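Local coordinates for variant surface glycoprotein MITAT 1.1 (Trypanosoma brucei brucei, PDB 5LY9) that coats the surface of the parasite and, through serial expression of antigenically distinct variants, lets it evade the host immune response, at residues 41-46 and 74-79; 33-38 and 257-262. All blocks are in the same frame, centred on the assembly; numbering follows the deposited sequence. Where two conformers were deposited one is given.

Contact 1: residues 41-46 and 74-79; sequences KIKAAE and RKTNGG. With NAG (2-acetamido-2-deoxy-beta-D-glucopyranose), chain C.
K43 reaches from helix 24-55 across T76 to the amide of N77 on helix 62-114, and it carries the polar half of this contact. Its CG leaves anti to the backbone N (chi1 -179°), and two further bends, at chi2 and chi3, fold the chain so that CE passes 3.6 Å from T76 CG2. The ammonium stands between two acceptors. K43 NZ donates to N77 OD1 at 3.0 Å, arriving 26° out of the carbonyl plane, and pairs on its own helix with E46 at 2.7 Å from NZ to OE1, on the syn side of the carboxylate. The other oxygen, E46 OE2, bonds Y47 OH of the second subunit, which N77 ND2 also reaches, so this buried charge pair lies against the dimer partner.

The van der Waals part centres on T76. I42 lays CG2 against the backbone N of T76, at 3.6 Å, and also touches the CB of K75 at 3.8 Å. T76 CG2 packs against the K43-E46 pair, 3.5 Å from E46 OE1. The T76 hydroxyl turns to helix 24-55, where OG1 hydrogen-bonds I39 O.

On another side of helix 24-55 the N-acetylglucosamine of chain C packs on A45, its O7 3.1 Å from A45 CA.

The two segments run antiparallel, with axes 8.3 Å apart at a crossing angle of -145°, as neighbours in the helical hairpin that forms the long coiled coil of the A-type VSG N-terminal domain. F72, on helix 62-114, also touches I42, A45 and E46, while R74 turns to helix 275-285 and salt-bridges D348 of the second subunit.

Contact 2: residues 33-38 and 257-262; sequences QEVISN and AKAKDL. With NAG (2-acetamido-2-deoxy-beta-D-glucopyranose), chain B.
A259 presses its methyl against the flank of helix 24-55, with CB 3.5 Å from the CB of E34 and nearly as close to the backbone N of V35. V35 meets the same residue with one branch: CG2, beside its own backbone N, lies 3.6 Å from A259 CA and also faces the peptide leading into A259 from K258. One turn further along, N38 adds the polar contact. Its CG sits anti to the carbonyl carbon (chi1 -78°), which brings ND2 to 3.0 Å from A259 O; the bond is weak, bent to 125° at the hydrogen. The same ND2 has a second weak acceptor in Y264 O, so it is held by two weak bonds rather than one good one. C8 of the chain B N-acetylglucosamine rests 3.6 Å from N38 CG, placing the sugar's acetyl group against the amide.

The next shell shapes the loop. K258 to D261 form a type I beta turn, closed by D261 N to K258 O at 2.9 Å, and A259 occupies its second position. The D261 carboxylate braces the turn as well: K258 N donates to OD2, 3.1 Å away, in a nearly straight bond (174°) that enters from above the carboxylate plane. A259 N donates to E31 OE2, one turn before V35 on helix 24-55, which ties the turn to the same helix that receives its methyl.

Before the turn, A257 uses both backbone polar atoms on helix 62-114, through T90 and Q91, and V35 packs on Y83 and Q91. The loop between helices 244-254 and 275-285 is thereby laid along both long helices of the hairpin.

Overall arrangement
Both contacts use helix 24-55, with contact 2 about two turns earlier than contact 1 and their centres 12 Å apart. They meet directly where K75 NZ of contact 1 comes within 3.0 Å of L262 O in contact 2, a weak bond joining helix 62-114 to the loop. Contact 1 pairs the hairpin helices, whereas contact 2 brings in a segment more than 200 residues later. The chain B and chain C sugars are consecutive, 1-4 linked residues of one glycan. The chain B sugar joins the contacts: it meets N38 and lies about 4 Å from the I42 side chain. The side chains of I42 and N38 are each about 12 Å from the beta-mannose. The second subunit touches both contacts.

Contact 1: residues 41-46 and 74-79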
ATOM      1  N   LYS A  41      13.253  -4.901  14.259  1.00 20.78           N
ATOM      2  CA  LYS A  41      13.590  -5.404  15.573  1.00 21.55           C
ATOM      3  C   LYS A  41      14.402  -6.695  15.441  1.00 21.07           C
ATOM      4  O   LYS A  41      15.297  -6.937  16.245  1.00 21.11           O
ATOM      5  CB  LYS A  41      12.319  -5.699  16.357  1.00 23.27           C
ATOM      6  CG  LYS A  41      11.626  -4.415  16.776  1.00 25.48           C
ATOM      7  CD  LYS A  41      10.368  -4.746  17.574  1.00 29.12           C
ATOM      8  CE  LYS A  41       9.664  -3.445  17.956  1.00 33.53           C
ATOM      9  NZ  LYS A  41       8.370  -3.746  18.589  1.00 36.01           N
ATOM     10  N   ILE A  42      14.051  -7.545  14.477  1.00 20.84           N
ATOM     11  CA  ILE A  42      14.786  -8.797  14.272  1.00 21.32           C
ATOM     12  C   ILE A  42      16.141  -8.528  13.671  1.00 21.90           C
ATOM     13  O   ILE A  42      17.148  -9.208  14.060  1.00 22.05           O
ATOM     14  CB  ILE A  42      13.958  -9.812  13.459  1.00 22.46           C
ATOM     15  CG1 ILE A  42      12.661 -10.169  14.203  1.00 23.21           C
ATOM     16  CG2 ILE A  42      14.657 -11.134  13.280  1.00 22.35           C
ATOM     17  CD1 ILE A  42      11.711 -10.900  13.311  1.00 23.97           C
ATOM     18  N   LYS A  43      16.235  -7.570  12.777  1.00 20.46           N
ATOM     19  CA  LYS A  43      17.558  -7.103  12.315  1.00 20.61           C
ATOM     20  C   LYS A  43      18.382  -6.587  13.454  1.00 20.13           C
ATOM     21  O   LYS A  43      19.595  -6.883  13.518  1.00 20.26           O
ATOM     22  CB  LYS A  43      17.433  -6.067  11.194  1.00 20.30           C
ATOM     23  CG  LYS A  43      18.709  -5.537  10.635  1.00 21.10           C
ATOM     24  CD  LYS A  43      19.640  -6.539   9.974  1.00 22.77           C
ATOM     25  CE  LYS A  43      19.125  -7.130   8.665  1.00 23.49           C
ATOM     26  NZ  LYS A  43      19.860  -8.295   8.043  1.00 21.96           N
ATOM     27  N   ALA A  44      17.767  -5.794  14.350  1.00 19.71           N
ATOM     28  CA  ALA A  44      18.548  -5.301  15.491  1.00 20.03           C
ATOM     29  C   ALA A  44      19.093  -6.470  16.325  1.00 19.80           C
ATOM     30  O   ALA A  44      20.235  -6.456  16.769  1.00 19.83           O
ATOM     31  CB  ALA A  44      17.727  -4.377  16.333  1.00 20.40           C
ATOM     32  N   ALA A  45      18.307  -7.512  16.501  1.00 20.15           N
ATOM     33  CA  ALA A  45      18.758  -8.662  17.260  1.00 21.08           C
ATOM     34  C   ALA A  45      19.915  -9.381  16.554  1.00 21.10           C
ATOM     35  O   ALA A  45      20.903  -9.780  17.211  1.00 20.41           O
ATOM     36  CB  ALA A  45      17.617  -9.605  17.535  1.00 21.82           C
ATOM     37  N   GLU A  46      19.821  -9.538  15.221  1.00 20.26           N
ATOM     38  CA  GLU A  46      20.915 -10.028  14.453  1.00 20.25           C
ATOM     39  C   GLU A  46      22.178  -9.232  14.723  1.00 20.50           C
ATOM     40  O   GLU A  46      23.248  -9.784  14.980  1.00 19.55           O
ATOM     41  CB  GLU A  46      20.568 -10.036  12.954  1.00 20.32           C
ATOM     42  CG  GLU A  46      21.705 -10.529  12.077  1.00 19.89           C
ATOM     43  CD  GLU A  46      21.555 -10.268  10.610  1.00 20.56           C
ATOM     44  OE1 GLU A  46      20.504  -9.823  10.150  1.00 21.03           O
ATOM     45  OE2 GLU A  46      22.526 -10.530   9.864  1.00 20.16           O
ATOM     46  N   ARG A  74      18.121 -15.053   9.235  1.00 19.30           N
ATOM     47  CA  ARG A  74      17.101 -15.675   8.363  1.00 20.96           C
ATOM     48  C   ARG A  74      15.767 -15.025   8.549  1.00 20.71           C
ATOM     49  O   ARG A  74      15.033 -14.814   7.584  1.00 19.93           O
ATOM     50  CB  ARG A  74      16.962 -17.208   8.545  1.00 21.80           C
ATOM     51  CG  ARG A  74      18.072 -17.976   7.892  1.00 22.47           C
ATOM     52  CD  ARG A  74      17.627 -19.399   7.570  1.00 23.92           C
ATOM     53  NE  ARG A  74      18.686 -20.148   6.943  1.00 24.65           N
ATOM     54  CZ  ARG A  74      18.641 -21.438   6.704  1.00 27.51           C
ATOM     55  NH1 ARG A  74      17.550 -22.168   6.989  1.00 29.31           N
ATOM     56  NH2 ARG A  74      19.684 -22.017   6.161  1.00 27.65           N
ATOM     57  N   LYS A  75      15.406 -14.752   9.794  1.00 21.03           N
ATOM     58  CA  LYS A  75      14.078 -14.256  10.067  1.00 20.95           C
ATOM     59  C   LYS A  75      13.878 -12.838   9.565  1.00 20.20           C
ATOM     60  O   LYS A  75      12.811 -12.535   9.024  1.00 20.69           O
ATOM     61  CB  LYS A  75      13.721 -14.350  11.519  1.00 21.15           C
ATOM     62  CG  LYS A  75      13.498 -15.817  11.939  1.00 22.71           C
ATOM     63  CD  LYS A  75      12.208 -16.463  11.364  1.00 23.84           C
ATOM     64  CE  LYS A  75      10.957 -15.862  11.958  1.00 25.32           C
ATOM     65  NZ  LYS A  75       9.699 -16.045  11.225  1.00 26.56           N
ATOM     66  N   THR A  76      14.852 -11.948   9.742  1.00 18.37           N
ATOM     67  CA  THR A  76      14.676 -10.593   9.229  1.00 18.84           C
ATOM     68  C   THR A  76      14.789 -10.531   7.700  1.00 18.30           C
ATOM     69  O   THR A  76      13.995  -9.926   7.034  1.00 19.59           O
ATOM     70  CB  THR A  76      15.635  -9.614   9.911  1.00 18.86           C
ATOM     71  OG1 THR A  76      15.279  -8.306   9.507  1.00 19.80           O
ATOM     72  CG2 THR A  76      17.101  -9.907   9.575  1.00 19.57           C
ATOM     73  N   ASN A  77      15.719 -11.270   7.129  1.00 19.30           N
ATOM     74  CA  ASN A  77      15.938 -11.235   5.703  1.00 18.69           C
ATOM     75  C   ASN A  77      14.788 -11.889   4.971  1.00 18.96           C
ATOM     76  O   ASN A  77      14.281 -11.347   3.995  1.00 18.63           O
ATOM     77  CB  ASN A  77      17.243 -11.897   5.394  1.00 19.08           C
ATOM     78  CG  ASN A  77      18.437 -11.127   5.930  1.00 19.91           C
ATOM     79  OD1 ASN A  77      18.436  -9.904   5.969  1.00 21.28           O
ATOM     80  ND2 ASN A  77      19.484 -11.861   6.258  1.00 19.41           N
ATOM     81  N   GLY A  78      14.285 -12.990   5.514  1.00 18.53           N
ATOM     82  CA  GLY A  78      13.162 -13.721   4.925  1.00 19.17           C
ATOM     83  C   GLY A  78      11.886 -12.912   5.134  1.00 19.35           C
ATOM     84  O   GLY A  78      11.008 -12.886   4.271  1.00 20.58           O
ATOM     85  N   GLY A  79      11.743 -12.282   6.280  1.00 19.06           N
ATOM     86  CA  GLY A  79      10.581 -11.393   6.552  1.00 19.38           C
ATOM     87  C   GLY A  79      10.446 -10.238   5.561  1.00 19.88           C
ATOM     88  O   GLY A  79       9.348  -9.996   4.984  1.00 19.74           O
TER
HETATM   89  C1  NAG C   2      14.954  -8.198  21.693  1.00 28.27           C
HETATM   90  C2  NAG C   2      16.355  -7.716  21.913  1.00 28.69           C
HETATM   91  C3  NAG C   2      16.520  -6.942  23.221  1.00 28.56           C
HETATM   92  C4  NAG C   2      15.449  -5.855  23.350  1.00 30.44           C
HETATM   93  C5  NAG C   2      14.106  -6.537  23.124  1.00 29.69           C
HETATM   94  C6  NAG C   2      12.899  -5.626  23.246  1.00 30.85           C
HETATM   95  C7  NAG C   2      18.391  -8.785  21.146  1.00 32.13           C
HETATM   96  C8  NAG C   2      19.363  -9.893  21.354  1.00 35.50           C
HETATM   97  N2  NAG C   2      17.349  -8.788  21.945  1.00 28.88           N
HETATM   98  O3  NAG C   2      17.836  -6.336  23.338  1.00 28.99           O
HETATM   99  O4  NAG C   2      15.575  -5.055  24.582  1.00 33.47           O
HETATM  100  O5  NAG C   2      14.069  -7.110  21.790  1.00 29.34           O
HETATM  101  O6  NAG C   2      13.061  -4.592  22.312  1.00 31.23           O
HETATM  102  O7  NAG C   2      18.494  -7.964  20.268  1.00 35.40           O

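Contact 2: residues 33-38 and 257-262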
ATOM      1  N   GLN A  33       3.663  -0.433   8.708  1.00 19.02           N
ATOM      2  CA  GLN A  33       4.676   0.083   9.570  1.00 19.87           C
ATOM      3  C   GLN A  33       5.052  -0.862  10.673  1.00 19.91           C
ATOM      4  O   GLN A  33       6.242  -0.955  11.022  1.00 19.96           O
ATOM      5  CB  GLN A  33       4.291   1.455  10.172  1.00 20.01           C
ATOM      6  CG  GLN A  33       4.200   2.574   9.112  1.00 20.88           C
ATOM      7  CD  GLN A  33       3.632   3.884   9.627  1.00 22.35           C
ATOM      8  OE1 GLN A  33       2.724   3.866  10.448  1.00 23.71           O
ATOM      9  NE2 GLN A  33       4.195   4.990   9.217  1.00 23.08           N
ATOM     10  N   GLU A  34       4.086  -1.565  11.227  1.00 20.53           N
ATOM     11  CA  GLU A  34       4.345  -2.554  12.280  1.00 21.63           C
ATOM     12  C   GLU A  34       5.059  -3.772  11.695  1.00 21.14           C
ATOM     13  O   GLU A  34       5.942  -4.307  12.352  1.00 21.68           O
ATOM     14  CB  GLU A  34       3.041  -2.977  12.947  1.00 24.71           C
ATOM     15  CG  GLU A  34       2.558  -1.893  13.936  1.00 30.72           C
ATOM     16  CD  GLU A  34       3.639  -1.627  14.988  1.00 36.14           C
ATOM     17  OE1 GLU A  34       4.124  -2.601  15.668  1.00 45.07           O
ATOM     18  OE2 GLU A  34       4.117  -0.463  15.032  1.00 46.01           O
ATOM     19  N   VAL A  35       4.705  -4.177  10.475  1.00 19.39           N
ATOM     20  CA  VAL A  35       5.446  -5.255   9.836  1.00 19.31           C
ATOM     21  C   VAL A  35       6.910  -4.852   9.681  1.00 19.87           C
ATOM     22  O   VAL A  35       7.819  -5.621  10.052  1.00 19.54           O
ATOM     23  CB  VAL A  35       4.871  -5.584   8.464  1.00 19.59           C
ATOM     24  CG1 VAL A  35       5.842  -6.443   7.703  1.00 20.60           C
ATOM     25  CG2 VAL A  35       3.494  -6.240   8.583  1.00 19.39           C
ATOM     26  N   ILE A  36       7.178  -3.641   9.185  1.00 19.07           N
ATOM     27  CA  ILE A  36       8.540  -3.195   8.979  0.85 19.70           C
ATOM     28  C   ILE A  36       9.282  -3.050  10.331  1.00 19.82           C
ATOM     29  O   ILE A  36      10.429  -3.467  10.486  1.00 18.92           O
ATOM     30  CB  ILE A  36       8.600  -1.902   8.180  0.85 19.26           C
ATOM     31  CG1 ILE A  36       8.089  -2.098   6.764  0.85 19.76           C
ATOM     32  CG2 ILE A  36       9.999  -1.409   8.147  0.85 19.76           C
ATOM     33  CD1 ILE A  36       7.728  -0.802   6.022  0.85 19.24           C
ATOM     34  N   SER A  37       8.567  -2.495  11.337  1.00 19.73           N
ATOM     35  CA  SER A  37       9.108  -2.401  12.643  0.57 20.72           C
ATOM     36  C   SER A  37       9.559  -3.764  13.193  1.00 20.23           C
ATOM     37  O   SER A  37      10.639  -3.875  13.742  1.00 19.85           O
ATOM     38  CB  SER A  37       8.111  -1.747  13.596  0.57 20.70           C
ATOM     39  OG  SER A  37       8.636  -1.705  14.889  0.57 21.52           O
ATOM     40  N   ASN A  38       8.729  -4.769  13.044  1.00 20.39           N
ATOM     41  CA  ASN A  38       9.093  -6.142  13.437  1.00 20.44           C
ATOM     42  C   ASN A  38      10.323  -6.679  12.703  1.00 20.65           C
ATOM     43  O   ASN A  38      11.233  -7.257  13.321  1.00 19.87           O
ATOM     44  CB  ASN A  38       7.937  -7.120  13.265  1.00 21.14           C
ATOM     45  CG  ASN A  38       6.900  -7.027  14.372  1.00 22.31           C
ATOM     46  OD1 ASN A  38       7.035  -6.252  15.344  1.00 23.72           O
ATOM     47  ND2 ASN A  38       5.897  -7.854  14.259  1.00 22.83           N
ATOM     48  N   ALA A 257      -2.199  -9.004   5.291  1.00 22.23           N
ATOM     49  CA  ALA A 257      -1.001  -9.394   6.097  1.00 23.55           C
ATOM     50  C   ALA A 257      -0.985  -8.574   7.388  1.00 23.71           C
ATOM     51  O   ALA A 257      -1.251  -7.382   7.362  1.00 24.81           O
ATOM     52  CB  ALA A 257       0.286  -9.121   5.319  1.00 23.89           C
ATOM     53  N   LYS A 258      -0.582  -9.212   8.469  1.00 22.03           N
ATOM     54  CA  LYS A 258      -0.495  -8.621   9.769  1.00 22.53           C
ATOM     55  C   LYS A 258       0.894  -8.768  10.324  1.00 22.14           C
ATOM     56  O   LYS A 258       1.591  -9.780  10.096  1.00 22.39           O
ATOM     57  CB  LYS A 258      -1.429  -9.318  10.728  1.00 23.76           C
ATOM     58  CG  LYS A 258      -2.902  -9.561  10.306  1.00 24.31           C
ATOM     59  CD  LYS A 258      -3.719  -8.324  10.359  1.00 24.77           C
ATOM     60  CE  LYS A 258      -5.097  -8.598   9.779  1.00 25.92           C
ATOM     61  NZ  LYS A 258      -5.953  -7.373   9.896  1.00 27.45           N
ATOM     62  N   ALA A 259       1.294  -7.787  11.099  1.00 21.76           N
ATOM     63  CA  ALA A 259       2.574  -7.797  11.740  1.00 22.00           C
ATOM     64  C   ALA A 259       2.770  -8.989  12.658  1.00 22.92           C
ATOM     65  O   ALA A 259       3.895  -9.536  12.775  1.00 24.22           O
ATOM     66  CB  ALA A 259       2.759  -6.486  12.505  1.00 22.04           C
ATOM     67  N   LYS A 260       1.697  -9.450  13.270  1.00 23.16           N
ATOM     68  CA  LYS A 260       1.732 -10.650  14.077  1.00 25.34           C
ATOM     69  C   LYS A 260       1.851 -11.972  13.333  1.00 25.35           C
ATOM     70  O   LYS A 260       1.985 -12.992  13.992  1.00 25.11           O
ATOM     71  CB  LYS A 260       0.489 -10.713  14.992  1.00 28.14           C
ATOM     72  CG  LYS A 260      -0.754 -11.086  14.280  1.00 32.35           C
ATOM     73  CD  LYS A 260      -2.036 -10.932  15.123  1.00 38.38           C
ATOM     74  CE  LYS A 260      -3.189 -10.973  14.151  1.00 42.23           C
ATOM     75  NZ  LYS A 260      -3.207 -12.326  13.550  1.00 48.81           N
ATOM     76  N   ASP A 261       1.867 -11.965  11.994  1.00 24.77           N
ATOM     77  CA  ASP A 261       1.934 -13.174  11.215  1.00 24.98           C
ATOM     78  C   ASP A 261       3.302 -13.836  11.420  1.00 26.09           C
ATOM     79  O   ASP A 261       4.284 -13.177  11.718  1.00 26.01           O
ATOM     80  CB  ASP A 261       1.692 -12.935   9.701  1.00 25.66           C
ATOM     81  CG  ASP A 261       0.234 -12.571   9.361  1.00 27.30           C
ATOM     82  OD1 ASP A 261      -0.628 -12.696  10.233  1.00 30.70           O
ATOM     83  OD2 ASP A 261       0.010 -12.195   8.186  1.00 28.01           O
ATOM     84  N   LEU A 262       3.316 -15.119  11.145  1.00 26.11           N
ATOM     85  CA  LEU A 262       4.526 -15.963  11.187  1.00 27.13           C
ATOM     86  C   LEU A 262       5.709 -15.359  10.460  1.00 25.98           C
ATOM     87  O   LEU A 262       6.841 -15.311  11.019  1.00 23.60           O
ATOM     88  CB  LEU A 262       4.199 -17.372  10.568  1.00 32.13           C
ATOM     89  CG  LEU A 262       3.212 -18.182  11.420  1.00 35.05           C
ATOM     90  CD1 LEU A 262       2.822 -19.481  10.710  1.00 39.08           C
ATOM     91  CD2 LEU A 262       3.769 -18.401  12.823  1.00 36.72           C
TER
HETATM   92  C1  NAG B   1      12.492 -11.442  18.442  1.00 24.26           C
HETATM   93  C2  NAG B   1      11.958 -10.032  18.646  1.00 26.74           C
HETATM   94  C3  NAG B   1      13.040  -9.063  18.966  1.00 25.48           C
HETATM   95  C4  NAG B   1      13.799  -9.601  20.187  1.00 26.21           C
HETATM   96  C5  NAG B   1      14.318 -11.001  19.899  1.00 25.07           C
HETATM   97  C6  NAG B   1      15.038 -11.685  21.069  1.00 25.57           C
HETATM   98  C7  NAG B   1       9.940  -9.419  17.416  1.00 29.10           C
HETATM   99  C8  NAG B   1       9.310  -8.954  16.132  1.00 27.88           C
HETATM  100  N2  NAG B   1      11.265  -9.589  17.442  1.00 26.07           N
HETATM  101  O3  NAG B   1      12.466  -7.804  19.293  1.00 27.81           O
HETATM  102  O4  NAG B   1      14.911  -8.732  20.388  1.00 28.15           O
HETATM  103  O5  NAG B   1      13.219 -11.826  19.607  1.00 24.75           O
HETATM  104  O6  NAG B   1      14.233 -11.583  22.254  1.00 26.16           O
HETATM  105  O7  NAG B   1       9.266  -9.658  18.392  1.00 29.56           O